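Local coordinates for Myo-inositol phosphohydrolase (PDB 4WU3), which probably removes phosphate groups from inositol hexakisphosphate and related inositol phosphates, as a phosphatase of the protein tyrosine phosphatase-like phytase family, at residues A[227-232]-A[254-259]; A[399-404]-A[498-503]. The protein carries 2 engineered substitutions. All coordinates share one frame; numbering follows the deposited sequence.

Interaction 1. Residues A[227-232]-A[254-259]; sequences EFYKSL and VMHDIL
L259 sets its CD1 methyl over the centre of the Y229 ring: CD1 is 3.8 Å from the ring centroid and 4° off the ring normal, a CH-pi contact. All six ring carbons are therefore almost equally far from that methyl. The two side chains run past each other in opposite directions, so that the phenol end of the tyrosine comes near the base of the leucine, with Y229 OH 3.9 Å from L259 CB. CG of Y229 lies anti to the backbone nitrogen (chi1 179°), and this torsion carries the ring out from helix 219-230 across to helix 247-261. These two helices are joined through strand 237-241, part of the parallel core of a protein tyrosine phosphatase-like domain, and Y229 and L259 pack one helix on the other. H256 comes to the tyrosine from another direction, at the ring edge and near its plane, where CE1 of H256 is 4.4 Å from CE1 of Y229. Both nitrogens of this imidazole are used by residues beyond the two segments: ND1 is hydrogen-bonded to the hydroxyl of Y240, and NE2 to the carbonyl oxygen of M89.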
loop_
_atom_site.group_PDB
_atom_site.type_symbol
_atom_site.label_atom_id
_atom_site.label_comp_id
_atom_site.label_asym_id
_atom_site.label_seq_id
_atom_site.Cartn_x
_atom_site.Cartn_y
_atom_site.Cartn_z
ATOM N N GLU A 227 22.431 -5.362 12.907
ATOM C CA GLU A 227 23.159 -5.613 14.141
ATOM C C GLU A 227 23.485 -7.116 14.293
ATOM O O GLU A 227 24.564 -7.471 14.766
ATOM C CB GLU A 227 22.395 -5.065 15.349
ATOM C CG GLU A 227 22.304 -3.541 15.354
ATOM C CD GLU A 227 23.661 -2.818 15.361
ATOM O OE1 GLU A 227 24.508 -3.105 16.252
ATOM O OE2 GLU A 227 23.860 -1.924 14.485
ATOM N N PHE A 228 22.582 -7.996 13.868
ATOM C CA PHE A 228 22.900 -9.427 13.773
ATOM C C PHE A 228 24.010 -9.683 12.749
ATOM O O PHE A 228 24.957 -10.446 12.984
ATOM C CB PHE A 228 21.639 -10.190 13.374
ATOM C CG PHE A 228 21.887 -11.547 12.767
ATOM C CD1 PHE A 228 22.220 -12.637 13.563
ATOM C CD2 PHE A 228 21.722 -11.749 11.402
ATOM C CE1 PHE A 228 22.420 -13.891 12.999
ATOM C CE2 PHE A 228 21.903 -13.005 10.838
ATOM C CZ PHE A 228 22.259 -14.075 11.638
ATOM N N TYR A 229 23.886 -9.049 11.593
ATOM C CA TYR A 229 24.830 -9.260 10.512
ATOM C C TYR A 229 26.244 -8.886 10.932
ATOM O O TYR A 229 27.205 -9.613 10.666
ATOM C CB TYR A 229 24.414 -8.446 9.290
ATOM C CG TYR A 229 25.354 -8.582 8.114
ATOM C CD1 TYR A 229 25.236 -9.645 7.226
ATOM C CD2 TYR A 229 26.351 -7.652 7.890
ATOM C CE1 TYR A 229 26.086 -9.765 6.143
ATOM C CE2 TYR A 229 27.212 -7.774 6.817
ATOM C CZ TYR A 229 27.076 -8.832 5.951
ATOM O OH TYR A 229 27.924 -8.951 4.867
ATOM N N LYS A 230 26.368 -7.739 11.584
ATOM C CA LYS A 230 27.666 -7.225 11.994
ATOM C C LYS A 230 28.334 -8.064 13.079
ATOM O O LYS A 230 29.537 -7.967 13.284
ATOM C CB LYS A 230 27.515 -5.788 12.474
ATOM C CG LYS A 230 27.211 -4.821 11.343
ATOM C CD LYS A 230 26.498 -3.576 11.839
ATOM C CE LYS A 230 27.438 -2.677 12.621
ATOM N NZ LYS A 230 26.732 -1.453 13.090
ATOM N N SER A 231 27.558 -8.891 13.767
ATOM C CA SER A 231 28.109 -9.703 14.830
ATOM C C SER A 231 28.466 -11.103 14.339
ATOM O O SER A 231 28.914 -11.922 15.128
ATOM C CB SER A 231 27.115 -9.803 15.991
ATOM O OG SER A 231 26.055 -10.691 15.658
ATOM N N LEU A 232 28.279 -11.381 13.048
ATOM C CA LEU A 232 28.517 -12.730 12.535
ATOM C C LEU A 232 29.990 -13.064 12.437
ATOM O O LEU A 232 30.797 -12.218 12.115
ATOM C CB LEU A 232 27.910 -12.912 11.151
ATOM C CG LEU A 232 26.401 -13.007 11.152
ATOM C CD1 LEU A 232 25.872 -13.047 9.724
ATOM C CD2 LEU A 232 25.988 -14.231 11.944
ATOM N N VAL A 254 18.773 -9.973 -1.971
ATOM C CA VAL A 254 19.215 -8.706 -2.559
ATOM C C VAL A 254 19.958 -7.839 -1.540
ATOM O O VAL A 254 21.006 -7.284 -1.858
ATOM C CB VAL A 254 18.029 -7.919 -3.147
ATOM C CG1 VAL A 254 18.405 -6.468 -3.413
ATOM C CG2 VAL A 254 17.561 -8.581 -4.431
ATOM N N MET A 255 19.436 -7.725 -0.323
ATOM C CA MET A 255 20.161 -7.019 0.745
ATOM C C MET A 255 21.547 -7.626 1.012
ATOM O O MET A 255 22.539 -6.912 1.149
ATOM C CB MET A 255 19.352 -7.023 2.045
ATOM C CG MET A 255 18.109 -6.151 2.006
ATOM S SD MET A 255 17.013 -6.469 3.408
ATOM C CE MET A 255 18.034 -5.912 4.780
ATOM N N HIS A 256 21.606 -8.947 1.095
ATOM C CA HIS A 256 22.865 -9.654 1.320
ATOM C C HIS A 256 23.875 -9.322 0.218
ATOM O O HIS A 256 25.013 -8.941 0.497
ATOM C CB HIS A 256 22.597 -11.166 1.372
ATOM C CG HIS A 256 23.739 -11.979 1.905
ATOM N ND1 HIS A 256 23.841 -12.345 3.231
ATOM C CD2 HIS A 256 24.817 -12.509 1.287
ATOM C CE1 HIS A 256 24.941 -13.056 3.407
ATOM N NE2 HIS A 256 25.546 -13.177 2.240
ATOM N N ASP A 257 23.441 -9.464 -1.033
ATOM C CA ASP A 257 24.284 -9.195 -2.196
ATOM C C ASP A 257 24.812 -7.759 -2.097
ATOM O O ASP A 257 25.994 -7.500 -2.309
ATOM C CB ASP A 257 23.461 -9.394 -3.468
ATOM C CG ASP A 257 24.311 -9.540 -4.721
ATOM O OD1 ASP A 257 25.476 -9.093 -4.733
ATOM O OD2 ASP A 257 23.798 -10.087 -5.719
ATOM N N ILE A 258 23.931 -6.829 -1.741
ATOM C CA ILE A 258 24.303 -5.427 -1.598
ATOM C C ILE A 258 25.358 -5.205 -0.504
ATOM O O ILE A 258 26.323 -4.459 -0.688
ATOM C CB ILE A 258 23.056 -4.579 -1.276
ATOM C CG1 ILE A 258 22.226 -4.352 -2.550
ATOM C CG2 ILE A 258 23.459 -3.268 -0.627
ATOM C CD1 ILE A 258 20.797 -3.935 -2.275
ATOM N N LEU A 259 25.168 -5.850 0.640
ATOM C CA LEU A 259 26.128 -5.758 1.747
ATOM C C LEU A 259 27.515 -6.284 1.361
ATOM O O LEU A 259 28.530 -5.798 1.861
ATOM C CB LEU A 259 25.615 -6.525 2.960
ATOM C CG LEU A 259 24.531 -5.826 3.778
ATOM C CD1 LEU A 259 23.834 -6.804 4.708
ATOM C CD2 LEU A 259 25.136 -4.661 4.557
#

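Interaction 2. Residues A[399-404]-A[498-503]; sequences GELQAM and EKNGLH
The one hydrogen bond between Q402 and N500 is nearly straight yet lands away from the acceptor's lone pairs, the donor standing 43° out of the plane of the asparagine carbonyl. Q402 NE2 is 2.9 Å from N500 OD1, with an N-H...O angle of 162°. OD1 in turn lies close to the plane of the glutamine amide. The two side chains cross at about a right angle, their amide planes well turned against each other. Q402 gets there by a bend at chi2 (-59°), which swings its amide toward N500, while NE2 also bonds N398 OD1. Beneath this polar pair, L401 slides past N500 and sets CD2 3.8 Å from N500 ND2, an amide nitrogen that is hydrogen-bonded to the carbonyl oxygen of L496. Its other methyl, CD1, meets CD1 of L502 at 4.2 Å. With an alanine at N500, the Q402 amide would probably lose this acceptor and the L496 carbonyl its side-chain donor, while L401 CD2 would lose the amide part of its contact. N500 directly precedes G501, whose positive phi makes it the C' residue of a Schellman motif ending helix 493-499. Past that turn the chain enters edge strand 503-509, so helix 398-411 packs against the helix-to-strand junction, with L401 also on L496 and L502 reaching L405 and, on strand 416-422, I416 and I418.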
loop_
_atom_site.group_PDB
_atom_site.type_symbol
_atom_site.label_atom_id
_atom_site.label_comp_id
_atom_site.label_asym_id
_atom_site.label_seq_id
_atom_site.Cartn_x
_atom_site.Cartn_y
_atom_site.Cartn_z
ATOM N N GLY A 399 -3.802 16.342 48.334
ATOM C CA GLY A 399 -5.012 16.269 49.133
ATOM C C GLY A 399 -5.475 14.848 49.320
ATOM O O GLY A 399 -6.030 14.508 50.356
ATOM N N GLU A 400 -5.275 14.021 48.304
ATOM C CA GLU A 400 -5.735 12.644 48.378
ATOM C C GLU A 400 -4.764 11.823 49.204
ATOM O O GLU A 400 -5.160 10.897 49.894
ATOM C CB GLU A 400 -5.912 12.060 46.988
ATOM C CG GLU A 400 -7.107 12.647 46.263
ATOM C CD GLU A 400 -7.069 12.383 44.782
ATOM O OE1 GLU A 400 -6.068 12.760 44.135
ATOM O OE2 GLU A 400 -8.046 11.806 44.267
ATOM N N LEU A 401 -3.490 12.175 49.157
ATOM C CA LEU A 401 -2.543 11.497 50.023
ATOM C C LEU A 401 -2.882 11.783 51.484
ATOM O O LEU A 401 -2.835 10.878 52.318
ATOM C CB LEU A 401 -1.110 11.912 49.733
ATOM C CG LEU A 401 -0.100 11.250 50.666
ATOM C CD1 LEU A 401 -0.052 9.745 50.471
ATOM C CD2 LEU A 401 1.269 11.859 50.444
ATOM N N GLN A 402 -3.245 13.027 51.785
ATOM C CA GLN A 402 -3.594 13.397 53.165
ATOM C C GLN A 402 -4.776 12.575 53.660
ATOM O O GLN A 402 -4.809 12.178 54.821
ATOM C CB GLN A 402 -3.909 14.894 53.298
ATOM C CG GLN A 402 -2.754 15.815 52.924
ATOM C CD GLN A 402 -1.506 15.583 53.770
ATOM O OE1 GLN A 402 -1.587 15.366 54.978
ATOM N NE2 GLN A 402 -0.347 15.632 53.134
ATOM N N ALA A 403 -5.742 12.308 52.790
ATOM C CA ALA A 403 -6.904 11.516 53.179
ATOM C C ALA A 403 -6.565 10.035 53.392
ATOM O O ALA A 403 -7.171 9.376 54.236
ATOM C CB ALA A 403 -8.010 11.656 52.149
ATOM N N MET A 404 -5.614 9.510 52.619
ATOM C CA MET A 404 -5.203 8.106 52.754
ATOM C C MET A 404 -4.475 7.857 54.066
ATOM O O MET A 404 -4.568 6.783 54.649
ATOM C CB MET A 404 -4.239 7.720 51.650
ATOM C CG MET A 404 -4.855 7.487 50.294
ATOM S SD MET A 404 -3.577 7.043 49.102
ATOM C CE MET A 404 -2.657 5.836 50.031
ATOM N N GLU A 498 7.664 11.028 51.018
ATOM C CA GLU A 498 8.619 10.934 52.124
ATOM C C GLU A 498 8.435 12.080 53.110
ATOM O O GLU A 498 8.469 11.880 54.322
ATOM C CB GLU A 498 10.043 10.854 51.593
ATOM C CG GLU A 498 10.317 9.520 50.902
ATOM C CD GLU A 498 11.705 9.418 50.300
ATOM O OE1 GLU A 498 12.432 10.432 50.269
ATOM O OE2 GLU A 498 12.073 8.319 49.846
ATOM N N LYS A 499 8.187 13.264 52.568
ATOM C CA LYS A 499 7.796 14.444 53.338
ATOM C C LYS A 499 6.644 14.139 54.303
ATOM O O LYS A 499 6.554 14.742 55.370
ATOM C CB LYS A 499 7.412 15.552 52.341
ATOM C CG LYS A 499 6.707 16.784 52.882
ATOM C CD LYS A 499 6.299 17.686 51.722
ATOM C CE LYS A 499 5.482 18.888 52.171
ATOM N NZ LYS A 499 4.824 19.570 51.020
ATOM N N ASN A 500 5.757 13.218 53.929
ATOM C CA ASN A 500 4.623 12.838 54.789
ATOM C C ASN A 500 4.863 11.563 55.604
ATOM O O ASN A 500 3.920 10.939 56.096
ATOM C CB ASN A 500 3.337 12.713 53.964
ATOM C CG ASN A 500 2.720 14.069 53.645
ATOM O OD1 ASN A 500 1.998 14.644 54.459
ATOM N ND2 ASN A 500 3.017 14.587 52.467
ATOM N N GLY A 501 6.130 11.183 55.743
ATOM C CA GLY A 501 6.518 10.129 56.678
ATOM C C GLY A 501 6.323 8.703 56.187
ATOM O O GLY A 501 6.260 7.769 56.988
ATOM N N LEU A 502 6.235 8.520 54.873
ATOM C CA LEU A 502 6.088 7.184 54.309
ATOM C C LEU A 502 7.298 6.831 53.466
ATOM O O LEU A 502 8.045 7.706 53.050
ATOM C CB LEU A 502 4.825 7.095 53.450
ATOM C CG LEU A 502 3.516 7.500 54.117
ATOM C CD1 LEU A 502 2.401 7.564 53.087
ATOM C CD2 LEU A 502 3.153 6.534 55.229
ATOM N N HIS A 503 7.485 5.544 53.216
ATOM C CA HIS A 503 8.551 5.091 52.336
ATOM C C HIS A 503 8.080 5.016 50.897
ATOM O O HIS A 503 6.885 4.978 50.620
ATOM C CB HIS A 503 9.042 3.718 52.772
ATOM C CG HIS A 503 9.510 3.675 54.189
ATOM N ND1 HIS A 503 8.651 3.564 55.258
ATOM C CD2 HIS A 503 10.750 3.729 54.712
ATOM C CE1 HIS A 503 9.344 3.554 56.382
ATOM N NE2 HIS A 503 10.621 3.651 56.078
#

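Overall arrangement
Interaction 1 closes along the chain before interaction 2 opens, and the two lie on opposite sides of the chain's centre, with centres 55 Å apart and nearest atoms about 38 Å apart. Each lies by a different five-stranded mixed sheet, the two sheets having the same strand order. In interaction 1, helices 219-230 and 247-261, which precede and follow strand 237-241 in the chain, pack on each other and both touch L238. Interaction 2 joins helix 398-411 to the turn that leads from helix 493-499 into strand 503-509, an outermost strand of the sheet that contains 416-422. The contacts thus pack different parts of a repeated scaffold. Inositol-(1,3,4,5)-tetrakisphosphate occupies separate pockets, and neither contact includes a residue of those pockets.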